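Local structure of GH127 beta-L-arabinofuranoside (Geobacillus stearothermophilus, 4QK0) at residues Y70-V73 with F74-S77; A171-I174 with G175-F178; P225-F228 with D229-E233. The protein probably hydrolyses beta-L-arabinofuranosidic bonds as a glycoside hydrolase of family GH127, releasing L-arabinose from arabinose-containing saccharides. One frame throughout, in Å; residues are numbered along the deposited sequence.

How the interactions relate
All three contacts are local ones in the GH127 catalytic domain and lie on the same side of the chain's centre. They come in series along the chain: interaction 1 at the turn leading into helix 76-92, interaction 2 at the C-terminal end of helix 162-177, and interaction 3 at the start of helix 227-234. Together they shape helix ends of the helical catalytic domain and the loops that join them. Their centres are 20 to 24 Å apart. Interactions 2 and 3 come nearest, about 5 Å between closest atoms, without touching; Ile185 is met by Val177 of the one and Tyr227 of the other. Helix 140-158 similarly packs against both interaction 1 and interaction 2.

Interaction 1: residues Y70-V73 with F74-S77; sequences YGMV and FQDS
A first torsion of -155° points the Gln75 chain away from its own N, and a bend at chi2 turns the amide back to the backbone of selenomethionine Met72; a chi1 of 50° in Phe74 likewise swings the ring alongside the Met72 side chain. Met72 N donates to Gln75 OE1 at 2.9 Å, reaching the amide oxygen from above its carbonyl plane. The return bond runs from Gln75 N to Met72 O at 3.1 Å, so the two residues grip each other twice. That second bond closes a type I beta turn from Met72 to Gln75, the turn by which the chain enters helix 76-92 of the catalytic domain. Across the turn, Met72 CB sits over one face of the Phe74 ring in a CH-pi contact, 3.7 Å from the centroid, and Met72 CG follows at 3.7 Å from Phe74 CZ. Phe74 O accepts two bonds from Ser77, one from the backbone N and one from OG, the latter 2.6 Å long. A water accepts from Asp76 N and donates to Val73 O, bridging the turn to the chain just beyond it. Outside the turn, the Phe74 ring also meets His139, and Asp76 OD1 is hydrogen-bonded to Thr121 OG1.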
loop_
_atom_site.group_PDB
_atom_site.type_symbol
_atom_site.label_atom_id
_atom_site.label_comp_id
_atom_site.label_asym_id
_atom_site.label_seq_id
_atom_site.Cartn_x
_atom_site.Cartn_y
_atom_site.Cartn_z
ATOM N N TYR A 70 -11.760 -2.498 -33.125
ATOM C CA TYR A 70 -11.811 -1.711 -31.925
ATOM C C TYR A 70 -11.789 -2.600 -30.692
ATOM O O TYR A 70 -12.458 -3.630 -30.645
ATOM C CB TYR A 70 -13.079 -0.854 -31.909
ATOM C CG TYR A 70 -13.173 0.073 -30.723
ATOM C CD1 TYR A 70 -13.657 -0.381 -29.482
ATOM C CD2 TYR A 70 -12.795 1.421 -30.827
ATOM C CE1 TYR A 70 -13.741 0.469 -28.378
ATOM C CE2 TYR A 70 -12.885 2.277 -29.726
ATOM C CZ TYR A 70 -13.356 1.790 -28.508
ATOM O OH TYR A 70 -13.468 2.625 -27.422
ATOM N N GLY A 71 -11.088 -2.137 -29.652
ATOM C CA GLY A 71 -11.161 -2.752 -28.323
ATOM C C GLY A 71 -9.862 -3.429 -27.935
ATOM O O GLY A 71 -8.801 -3.163 -28.528
HETATM N N MSE A 72 -9.943 -4.299 -26.939
HETATM C CA MSE A 72 -8.766 -4.992 -26.430
HETATM C C MSE A 72 -8.449 -6.194 -27.321
HETATM O O MSE A 72 -9.287 -6.700 -28.074
HETATM C CB MSE A 72 -9.047 -5.484 -25.008
HETATM C CG MSE A 72 -9.288 -4.350 -23.988
HETATM SE SE MSE A 72 -7.832 -2.991 -24.001
HETATM C CE MSE A 72 -6.713 -3.674 -22.513
ATOM N N VAL A 73 -7.211 -6.645 -27.244
ATOM C CA VAL A 73 -6.739 -7.729 -28.073
ATOM C C VAL A 73 -7.508 -9.048 -27.796
ATOM O O VAL A 73 -7.672 -9.871 -28.684
ATOM C CB VAL A 73 -5.193 -7.793 -27.975
ATOM C CG1 VAL A 73 -4.725 -8.476 -26.700
ATOM C CG2 VAL A 73 -4.661 -8.465 -29.212
ATOM N N PHE A 74 -8.055 -9.158 -26.586
ATOM C CA PHE A 74 -8.846 -10.308 -26.123
ATOM C C PHE A 74 -10.361 -10.063 -26.108
ATOM O O PHE A 74 -11.122 -10.746 -25.416
ATOM C CB PHE A 74 -8.402 -10.686 -24.699
ATOM C CG PHE A 74 -8.366 -9.514 -23.736
ATOM C CD1 PHE A 74 -9.535 -8.961 -23.228
ATOM C CD2 PHE A 74 -7.139 -8.939 -23.376
ATOM C CE1 PHE A 74 -9.502 -7.863 -22.373
ATOM C CE2 PHE A 74 -7.090 -7.859 -22.513
ATOM C CZ PHE A 74 -8.266 -7.321 -22.002
ATOM N N GLN A 75 -10.795 -9.081 -26.860
ATOM C CA GLN A 75 -12.217 -8.778 -27.006
ATOM C C GLN A 75 -13.087 -10.002 -27.449
ATOM O O GLN A 75 -14.215 -10.155 -27.006
ATOM C CB GLN A 75 -12.335 -7.637 -28.047
ATOM C CG GLN A 75 -13.590 -6.772 -27.931
ATOM C CD GLN A 75 -13.471 -5.644 -26.911
ATOM O OE1 GLN A 75 -12.451 -5.486 -26.215
ATOM N NE2 GLN A 75 -14.515 -4.844 -26.828
ATOM N N ASP A 76 -12.555 -10.844 -28.346
ATOM C CA ASP A 76 -13.268 -12.035 -28.818
ATOM C C ASP A 76 -13.722 -12.902 -27.660
ATOM O O ASP A 76 -14.770 -13.536 -27.730
ATOM C CB ASP A 76 -12.374 -12.854 -29.768
ATOM C CG ASP A 76 -12.104 -12.151 -31.125
ATOM O OD1 ASP A 76 -12.739 -11.075 -31.433
ATOM O OD2 ASP A 76 -11.216 -12.650 -31.888
ATOM N N SER A 77 -12.945 -12.958 -26.571
ATOM C CA SER A 77 -13.321 -13.824 -25.441
ATOM C C SER A 77 -14.567 -13.362 -24.704
ATOM O O SER A 77 -15.223 -14.152 -23.989
ATOM C CB SER A 77 -12.197 -13.881 -24.408
ATOM O OG SER A 77 -12.035 -12.590 -23.824
HETATM O O HOH W 1 -10.376 -9.618 -29.769
#

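Interaction 2: residues A171-I174 with G175-F178; sequences ADYI and GTVF
Tyr173 O and Ile174 O take the last regular i to i+4 bonds of helix 162-177, from Val177 N and Phe178 N, before Phe178 leaves helical backbone angles. Tyr173 O also accepts from Thr176 OG1, 2.7 Å away, in the carbonyl plane and on a lone pair, while Val177 N lies nearly along the C=O axis at 3.1 Å. The hydroxyl is put there by a chi1 of 66°, which sets OG1 between the backbone N and the carbonyl carbon of Thr176. Tyr173, with chi1 173°, lays its ring along the helix toward Val177, whose CG2 sits over one face, 3.8 Å from the centroid and 3.5 Å from Tyr173 CZ. The phenol oxygen ends in a hydrogen bond with Trp132 NE1. One turn on, the Phe178 ring turns an edge to Ile174 O, with Phe178 CD2 at 3.5 Å from that oxygen and 4.0 Å from Ile174 CG2. Ile174 also packs on helices 140-158 and 208-220, and the Phe178 ring meets Trp132 edge-to-face. The arrangement is that of a helix C-terminus, with i to i+4 side-chain packing, in the helical catalytic domain of a GH127 enzyme.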
loop_
_atom_site.group_PDB
_atom_site.type_symbol
_atom_site.label_atom_id
_atom_site.label_comp_id
_atom_site.label_asym_id
_atom_site.label_seq_id
_atom_site.Cartn_x
_atom_site.Cartn_y
_atom_site.Cartn_z
ATOM N N ALA A 171 -9.196 -25.818 -33.069
ATOM C CA ALA A 171 -8.335 -26.650 -32.175
ATOM C C ALA A 171 -7.351 -27.534 -32.984
ATOM O O ALA A 171 -6.157 -27.645 -32.673
ATOM C CB ALA A 171 -9.205 -27.509 -31.280
ATOM N N ASP A 172 -7.845 -28.114 -34.074
ATOM C CA ASP A 172 -6.963 -28.906 -34.964
ATOM C C ASP A 172 -5.897 -28.034 -35.569
ATOM O O ASP A 172 -4.719 -28.437 -35.611
ATOM C CB ASP A 172 -7.758 -29.592 -36.113
ATOM C CG ASP A 172 -8.803 -30.586 -35.604
ATOM O OD1 ASP A 172 -8.688 -31.097 -34.467
ATOM O OD2 ASP A 172 -9.785 -30.804 -36.351
ATOM N N TYR A 173 -6.281 -26.852 -36.063
ATOM C CA TYR A 173 -5.281 -25.942 -36.640
ATOM C C TYR A 173 -4.234 -25.601 -35.587
ATOM O O TYR A 173 -3.001 -25.679 -35.839
ATOM C CB TYR A 173 -5.944 -24.679 -37.204
ATOM C CG TYR A 173 -4.946 -23.648 -37.646
ATOM C CD1 TYR A 173 -3.953 -23.950 -38.552
ATOM C CD2 TYR A 173 -4.956 -22.349 -37.080
ATOM C CE1 TYR A 173 -2.996 -23.005 -38.897
ATOM C CE2 TYR A 173 -4.001 -21.395 -37.411
ATOM C CZ TYR A 173 -3.029 -21.709 -38.285
ATOM O OH TYR A 173 -2.098 -20.744 -38.614
ATOM N N ILE A 174 -4.692 -25.277 -34.374
ATOM C CA ILE A 174 -3.748 -24.931 -33.297
ATOM C C ILE A 174 -2.729 -26.080 -33.057
ATOM O O ILE A 174 -1.557 -25.867 -32.830
ATOM C CB ILE A 174 -4.524 -24.609 -32.010
ATOM C CG1 ILE A 174 -5.224 -23.244 -32.161
ATOM C CG2 ILE A 174 -3.602 -24.641 -30.773
ATOM C CD1 ILE A 174 -6.246 -23.014 -31.093
ATOM N N GLY A 175 -3.237 -27.298 -33.126
ATOM C CA GLY A 175 -2.427 -28.524 -33.012
ATOM C C GLY A 175 -1.371 -28.663 -34.078
ATOM O O GLY A 175 -0.321 -29.189 -33.817
ATOM N N THR A 176 -1.633 -28.151 -35.289
ATOM C CA THR A 176 -0.601 -28.175 -36.308
ATOM C C THR A 176 0.440 -27.127 -36.042
ATOM O O THR A 176 1.603 -27.314 -36.388
ATOM C CB THR A 176 -1.140 -27.997 -37.751
ATOM O OG1 THR A 176 -1.708 -26.690 -37.933
ATOM C CG2 THR A 176 -2.220 -29.081 -38.094
ATOM N N VAL A 177 0.029 -26.011 -35.474
ATOM C CA VAL A 177 0.936 -24.874 -35.334
ATOM C C VAL A 177 1.865 -25.032 -34.135
ATOM O O VAL A 177 3.058 -24.725 -34.233
ATOM C CB VAL A 177 0.161 -23.589 -35.150
ATOM C CG1 VAL A 177 1.093 -22.460 -34.767
ATOM C CG2 VAL A 177 -0.561 -23.250 -36.431
ATOM N N PHE A 178 1.329 -25.494 -33.025
ATOM C CA PHE A 178 2.124 -25.561 -31.791
ATOM C C PHE A 178 2.598 -26.959 -31.411
ATOM O O PHE A 178 1.805 -27.909 -31.369
ATOM C CB PHE A 178 1.327 -24.977 -30.627
ATOM C CG PHE A 178 1.097 -23.509 -30.780
ATOM C CD1 PHE A 178 2.043 -22.615 -30.374
ATOM C CD2 PHE A 178 -0.031 -23.052 -31.422
ATOM C CE1 PHE A 178 1.854 -21.263 -30.546
ATOM C CE2 PHE A 178 -0.245 -21.694 -31.595
ATOM C CZ PHE A 178 0.705 -20.796 -31.165
#

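Interaction 3: residues P225-F228 with D229-E233; sequences PYYF and DQEKE
The first turn of helix 227-234 is built here, with Tyr226 at the N-cap position and Pro225, preceded by a cis peptide bond, leading into it. Tyr226 O receives Gln230 N at 3.1 Å, and Tyr227 O and Phe228 O continue the series by accepting Glu231 N and Lys232 N. The side chains of Asp229, Gln230 and Glu231 pack back on Pro225, Tyr226 and Tyr227. Gln230 has CG anti to its carbonyl carbon (chi1 -62°) and runs on extended, carrying its amide back toward the proline: Gln230 NE2 lies 3.5 Å from Pro225 CG, and a water donates both to Gln230 OE1 and to Pro225 O. The amide stands nearly perpendicular to the Tyr227 ring, with OE1 at the ring's edge. Asp229 lies alongside Tyr226, its OD2 in the plane of that ring at the edge, 3.5 Å from Tyr226 CD2, and the carboxylate is turned 80° from the ring.

Glu231 turns back over Tyr227. Its CG is above one face of the ring but offset toward the rim, 4.3 Å from the centroid, and its OE2 lies 2.9 Å from Tyr227 OH. A second water donates to Glu231 OE1, at 2.7 Å, and to Phe228 O, tying the acid to the helix backbone. The carboxylate has firm partners beyond the turn: OE2 accepts from Leu135 N, while OE1 accepts from Arg136 N and pairs with Arg235 in a salt bridge.

Tyr226 and Asp229 bond through their polar ends to His253 O and Tyr247 OH, in the segment between helix 227-234 and strand 264-265. The Phe228 ring meets Tyr188 edge-to-face, and Tyr227 packs on Leu135 and Ile185, which places the helix start against the loops preceding helix 140-158 and following helix 162-177.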
loop_
_atom_site.group_PDB
_atom_site.type_symbol
_atom_site.label_atom_id
_atom_site.label_comp_id
_atom_site.label_asym_id
_atom_site.label_seq_id
_atom_site.Cartn_x
_atom_site.Cartn_y
_atom_site.Cartn_z
ATOM N N PRO A 225 15.440 -22.853 -23.785
ATOM C CA PRO A 225 15.495 -21.373 -23.752
ATOM C C PRO A 225 14.054 -20.871 -23.806
ATOM O O PRO A 225 13.190 -21.515 -24.414
ATOM C CB PRO A 225 16.276 -21.026 -25.017
ATOM C CG PRO A 225 15.992 -22.167 -25.953
ATOM C CD PRO A 225 15.777 -23.391 -25.120
ATOM N N TYR A 226 13.774 -19.774 -23.127
ATOM C CA TYR A 226 12.390 -19.293 -22.960
ATOM C C TYR A 226 11.732 -18.957 -24.276
ATOM O O TYR A 226 12.218 -18.121 -25.028
ATOM C CB TYR A 226 12.397 -18.044 -22.083
ATOM C CG TYR A 226 12.627 -18.248 -20.587
ATOM C CD1 TYR A 226 11.916 -19.187 -19.880
ATOM C CD2 TYR A 226 13.509 -17.434 -19.891
ATOM C CE1 TYR A 226 12.078 -19.324 -18.523
ATOM C CE2 TYR A 226 13.682 -17.563 -18.528
ATOM C CZ TYR A 226 12.968 -18.509 -17.850
ATOM O OH TYR A 226 13.141 -18.704 -16.477
ATOM N N TYR A 227 10.624 -19.600 -24.573
ATOM C CA TYR A 227 9.850 -19.232 -25.751
ATOM C C TYR A 227 9.568 -17.729 -25.810
ATOM O O TYR A 227 9.670 -17.114 -26.880
ATOM C CB TYR A 227 8.539 -20.012 -25.827
ATOM C CG TYR A 227 7.667 -19.489 -26.923
ATOM C CD1 TYR A 227 8.074 -19.552 -28.255
ATOM C CD2 TYR A 227 6.469 -18.888 -26.646
ATOM C CE1 TYR A 227 7.302 -19.014 -29.266
ATOM C CE2 TYR A 227 5.691 -18.369 -27.647
ATOM C CZ TYR A 227 6.105 -18.423 -28.950
ATOM O OH TYR A 227 5.292 -17.915 -29.916
ATOM N N PHE A 228 9.203 -17.118 -24.685
ATOM C CA PHE A 228 8.835 -15.697 -24.749
ATOM C C PHE A 228 10.012 -14.838 -25.103
ATOM O O PHE A 228 9.845 -13.771 -25.685
ATOM C CB PHE A 228 8.185 -15.205 -23.426
ATOM C CG PHE A 228 6.852 -15.817 -23.126
ATOM C CD1 PHE A 228 5.947 -16.171 -24.153
ATOM C CD2 PHE A 228 6.465 -16.020 -21.832
ATOM C CE1 PHE A 228 4.707 -16.711 -23.890
ATOM C CE2 PHE A 228 5.211 -16.567 -21.554
ATOM C CZ PHE A 228 4.343 -16.915 -22.580
ATOM N N ASP A 229 11.214 -15.260 -24.717
ATOM C CA ASP A 229 12.424 -14.516 -25.147
ATOM C C ASP A 229 12.659 -14.673 -26.634
ATOM O O ASP A 229 13.045 -13.731 -27.301
ATOM C CB ASP A 229 13.676 -14.969 -24.368
ATOM C CG ASP A 229 13.741 -14.399 -22.965
ATOM O OD1 ASP A 229 13.020 -13.419 -22.657
ATOM O OD2 ASP A 229 14.484 -14.968 -22.137
ATOM N N GLN A 230 12.407 -15.866 -27.159
ATOM C CA GLN A 230 12.604 -16.111 -28.594
ATOM C C GLN A 230 11.663 -15.260 -29.403
ATOM O O GLN A 230 12.097 -14.619 -30.342
ATOM C CB GLN A 230 12.434 -17.599 -28.945
ATOM C CG GLN A 230 13.444 -18.524 -28.252
ATOM C CD GLN A 230 13.145 -20.012 -28.422
ATOM O OE1 GLN A 230 11.997 -20.464 -28.360
ATOM N NE2 GLN A 230 14.200 -20.786 -28.606
ATOM N N GLU A 231 10.370 -15.242 -29.074
ATOM C CA GLU A 231 9.444 -14.431 -29.901
ATOM C C GLU A 231 9.669 -12.937 -29.740
ATOM O O GLU A 231 9.513 -12.163 -30.696
ATOM C CB GLU A 231 7.957 -14.797 -29.682
ATOM C CG GLU A 231 7.443 -14.706 -28.264
ATOM C CD GLU A 231 5.930 -14.526 -28.179
ATOM O OE1 GLU A 231 5.484 -13.780 -27.280
ATOM O OE2 GLU A 231 5.177 -15.139 -28.994
ATOM N N LYS A 232 10.051 -12.550 -28.538
ATOM C CA LYS A 232 10.405 -11.156 -28.230
ATOM C C LYS A 232 11.552 -10.672 -29.107
ATOM O O LYS A 232 11.472 -9.644 -29.752
ATOM C CB LYS A 232 10.786 -11.079 -26.750
ATOM C CG LYS A 232 11.536 -9.860 -26.292
ATOM C CD LYS A 232 11.460 -9.658 -24.763
ATOM C CE LYS A 232 12.773 -9.878 -24.052
ATOM N NZ LYS A 232 12.888 -8.954 -22.886
ATOM N N GLU A 233 12.632 -11.418 -29.097
ATOM C CA GLU A 233 13.785 -11.205 -29.989
ATOM C C GLU A 233 13.358 -11.072 -31.465
ATOM O O GLU A 233 13.696 -10.107 -32.119
ATOM C CB GLU A 233 14.749 -12.387 -29.766
ATOM C CG GLU A 233 15.808 -12.641 -30.833
ATOM C CD GLU A 233 17.089 -11.879 -30.588
ATOM O OE1 GLU A 233 17.029 -10.825 -29.904
ATOM O OE2 GLU A 233 18.137 -12.336 -31.093
HETATM O O HOH W 2 11.356 -22.555 -26.612
HETATM O O HOH W 3 7.348 -12.402 -25.932
#